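Local coordinates for TSSL1 (Pseudomonas aeruginosa, PDB 4B62), which probably ties the type VI secretion system to the cell wall, this piece being its OmpA-like peptidoglycan-binding module, at residues V40-D45 with V147-F152. Numbering follows the deposited sequence.
Sequences VTIRGD and VEITVF. With EDO (1,2-ethanediol), chain B.
Val40 and Ile149 face each other as a hydrogen-bonded pair of two antiparallel strands, 40-43 and 147-152, joined by reciprocal bonds, Val40 N to Ile149 O and Ile149 N to Val40 O, both 2.8 Å; two residues on from Val40 and two back from Ile149, Ile42 and Val147 repeat the pattern with Ile42 N to Val147 O and Val147 N to Ile42 O, both 2.9 Å. Between these two hydrogen-bonded pairs Thr41 and Glu148 form a non-hydrogen-bonded pair. On the face of Val40, Ile42, Val147 and Ile149, the contacts are apolar: a chi1 of -64° puts Val147 CG1 anti to the carbonyl carbon, which leaves CG2 between the backbone N and that carbon, 4.0 Å from Ile42 CB. Diagonally across the ladder, the extended chains of Ile42 and Ile149 are crossed at an angle and meet methyl to methyl, CD1 to CD1 at 3.9 Å. Leu62 and Ile66 of helix 60-72 also pack on Ile42, burying this side in the core. On the other face Thr41 and Glu148 run side by side, Thr41 OG1 coming 3.8 Å from Glu148 CG. A water joins their polar ends, 2.7 Å from Thr41 OG1 and donating to Glu148 OE2, the carboxylate oxygen that also makes a salt bridge with Arg146. Farther along this face, Thr150 OG1 is hydrogen-bonded to O1 of an ethanediol, also held by Arg37 and probably from the crystallisation liquor. In this OmpA-like domain four backbone bonds thus join the central strand 146-152 to its neighbour 37-43, while an apolar side facing helix 60-72 lies opposite a Thr41-Glu148 side bridged by water.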
loop_
_atom_site.group_PDB
_atom_site.type_symbol
_atom_site.label_atom_id
_atom_site.label_comp_id
_atom_site.label_asym_id
_atom_site.label_seq_id
_atom_site.Cartn_x
_atom_site.Cartn_y
_atom_site.Cartn_z
ATOM N N VAL A 40 -2.488 -1.579 6.823
ATOM C CA VAL A 40 -2.144 -2.725 5.990
ATOM C C VAL A 40 -0.875 -2.375 5.223
ATOM O O VAL A 40 -0.862 -1.434 4.433
ATOM C CB VAL A 40 -3.263 -3.071 4.999
ATOM C CG1 VAL A 40 -2.900 -4.332 4.220
ATOM C CG2 VAL A 40 -4.601 -3.223 5.710
ATOM N N THR A 41 0.209 -3.098 5.516
ATOM C CA THR A 41 1.474 -2.912 4.818
ATOM C C THR A 41 1.591 -3.956 3.708
ATOM O O THR A 41 1.415 -5.148 3.956
ATOM C CB THR A 41 2.672 -3.034 5.763
ATOM O OG1 THR A 41 2.583 -2.026 6.775
ATOM C CG2 THR A 41 3.985 -2.870 5.020
ATOM N N ILE A 42 1.866 -3.483 2.500
ATOM C CA ILE A 42 2.008 -4.353 1.340
ATOM C C ILE A 42 3.317 -4.001 0.631
ATOM O O ILE A 42 3.494 -2.867 0.171
ATOM C CB ILE A 42 0.839 -4.200 0.351
ATOM C CG1 ILE A 42 -0.510 -4.241 1.067
ATOM C CG2 ILE A 42 0.940 -5.273 -0.735
ATOM C CD1 ILE A 42 -1.714 -4.184 0.163
ATOM N N ARG A 43 4.253 -4.952 0.554
ATOM C CA ARG A 43 5.468 -4.749 -0.221
ATOM C C ARG A 43 5.086 -4.416 -1.671
ATOM O O ARG A 43 4.139 -5.002 -2.233
ATOM C CB ARG A 43 6.350 -6.006 -0.221
ATOM C CG ARG A 43 7.086 -6.394 1.066
ATOM C CD ARG A 43 7.940 -7.624 0.738
ATOM N NE ARG A 43 8.873 -8.122 1.756
ATOM C CZ ARG A 43 8.574 -8.999 2.718
ATOM N NH1 ARG A 43 7.335 -9.461 2.858
ATOM N NH2 ARG A 43 9.521 -9.400 3.568
ATOM N N GLY A 44 5.837 -3.509 -2.286
ATOM C CA GLY A 44 5.608 -3.176 -3.695
ATOM C C GLY A 44 5.637 -4.399 -4.596
ATOM O O GLY A 44 4.905 -4.455 -5.578
ATOM N N ASP A 45 6.482 -5.378 -4.256
ATOM C CA ASP A 45 6.614 -6.588 -5.070
ATOM C C ASP A 45 5.311 -7.385 -5.156
ATOM O O ASP A 45 5.156 -8.198 -6.061
ATOM C CB ASP A 45 7.702 -7.532 -4.529
ATOM C CG ASP A 45 9.044 -6.849 -4.308
ATOM O OD1 ASP A 45 9.481 -6.035 -5.147
ATOM O OD2 ASP A 45 9.676 -7.152 -3.273
ATOM N N VAL A 147 3.565 0.033 0.136
ATOM C CA VAL A 147 2.524 0.978 0.508
ATOM C C VAL A 147 2.012 0.608 1.902
ATOM O O VAL A 147 2.005 -0.569 2.292
ATOM C CB VAL A 147 1.344 1.040 -0.502
ATOM C CG1 VAL A 147 1.840 1.554 -1.842
ATOM C CG2 VAL A 147 0.648 -0.297 -0.664
ATOM N N GLU A 148 1.609 1.638 2.649
ATOM C CA GLU A 148 0.913 1.464 3.905
ATOM C C GLU A 148 -0.463 2.069 3.729
ATOM O O GLU A 148 -0.594 3.266 3.449
ATOM C CB GLU A 148 1.677 2.114 5.065
ATOM C CG GLU A 148 3.009 1.437 5.357
ATOM C CD GLU A 148 3.725 1.943 6.611
ATOM O OE1 GLU A 148 3.120 2.734 7.384
ATOM O OE2 GLU A 148 4.901 1.532 6.817
ATOM N N ILE A 149 -1.481 1.234 3.888
ATOM C CA ILE A 149 -2.868 1.636 3.713
ATOM C C ILE A 149 -3.488 1.752 5.114
ATOM O O ILE A 149 -3.664 0.753 5.807
ATOM C CB ILE A 149 -3.650 0.607 2.879
ATOM C CG1 ILE A 149 -3.000 0.429 1.506
ATOM C CG2 ILE A 149 -5.106 1.023 2.715
ATOM C CD1 ILE A 149 -3.499 -0.773 0.730
ATOM N N THR A 150 -3.789 2.975 5.534
ATOM C CA THR A 150 -4.327 3.222 6.858
ATOM C C THR A 150 -5.808 3.508 6.735
ATOM O O THR A 150 -6.198 4.430 6.024
ATOM C CB THR A 150 -3.622 4.426 7.508
ATOM O OG1 THR A 150 -2.247 4.106 7.739
ATOM C CG2 THR A 150 -4.262 4.795 8.831
ATOM N N VAL A 151 -6.628 2.719 7.431
ATOM C CA VAL A 151 -8.052 3.015 7.564
ATOM C C VAL A 151 -8.266 3.504 8.993
ATOM O O VAL A 151 -7.872 2.857 9.967
ATOM C CB VAL A 151 -8.999 1.832 7.216
ATOM C CG1 VAL A 151 -8.858 0.681 8.178
ATOM C CG2 VAL A 151 -10.450 2.304 7.207
ATOM N N PHE A 152 -8.914 4.647 9.084
ATOM C CA PHE A 152 -9.249 5.265 10.352
ATOM C C PHE A 152 -10.597 4.755 10.865
ATOM O O PHE A 152 -11.317 4.063 10.172
ATOM C CB PHE A 152 -9.281 6.782 10.172
ATOM C CG PHE A 152 -7.949 7.363 9.783
ATOM C CD1 PHE A 152 -7.030 7.703 10.755
ATOM C CD2 PHE A 152 -7.598 7.566 8.454
ATOM C CE1 PHE A 152 -5.799 8.246 10.419
ATOM C CE2 PHE A 152 -6.367 8.102 8.103
ATOM C CZ PHE A 152 -5.467 8.440 9.089
HETATM C C1 EDO B . 0.357 5.182 9.347
HETATM O O1 EDO B . -0.951 5.123 9.946
HETATM C C2 EDO B . 1.488 5.227 10.374
HETATM O O2 EDO B . 1.472 4.051 11.198
HETATM O O HOH W 1 4.871 -1.021 7.912
#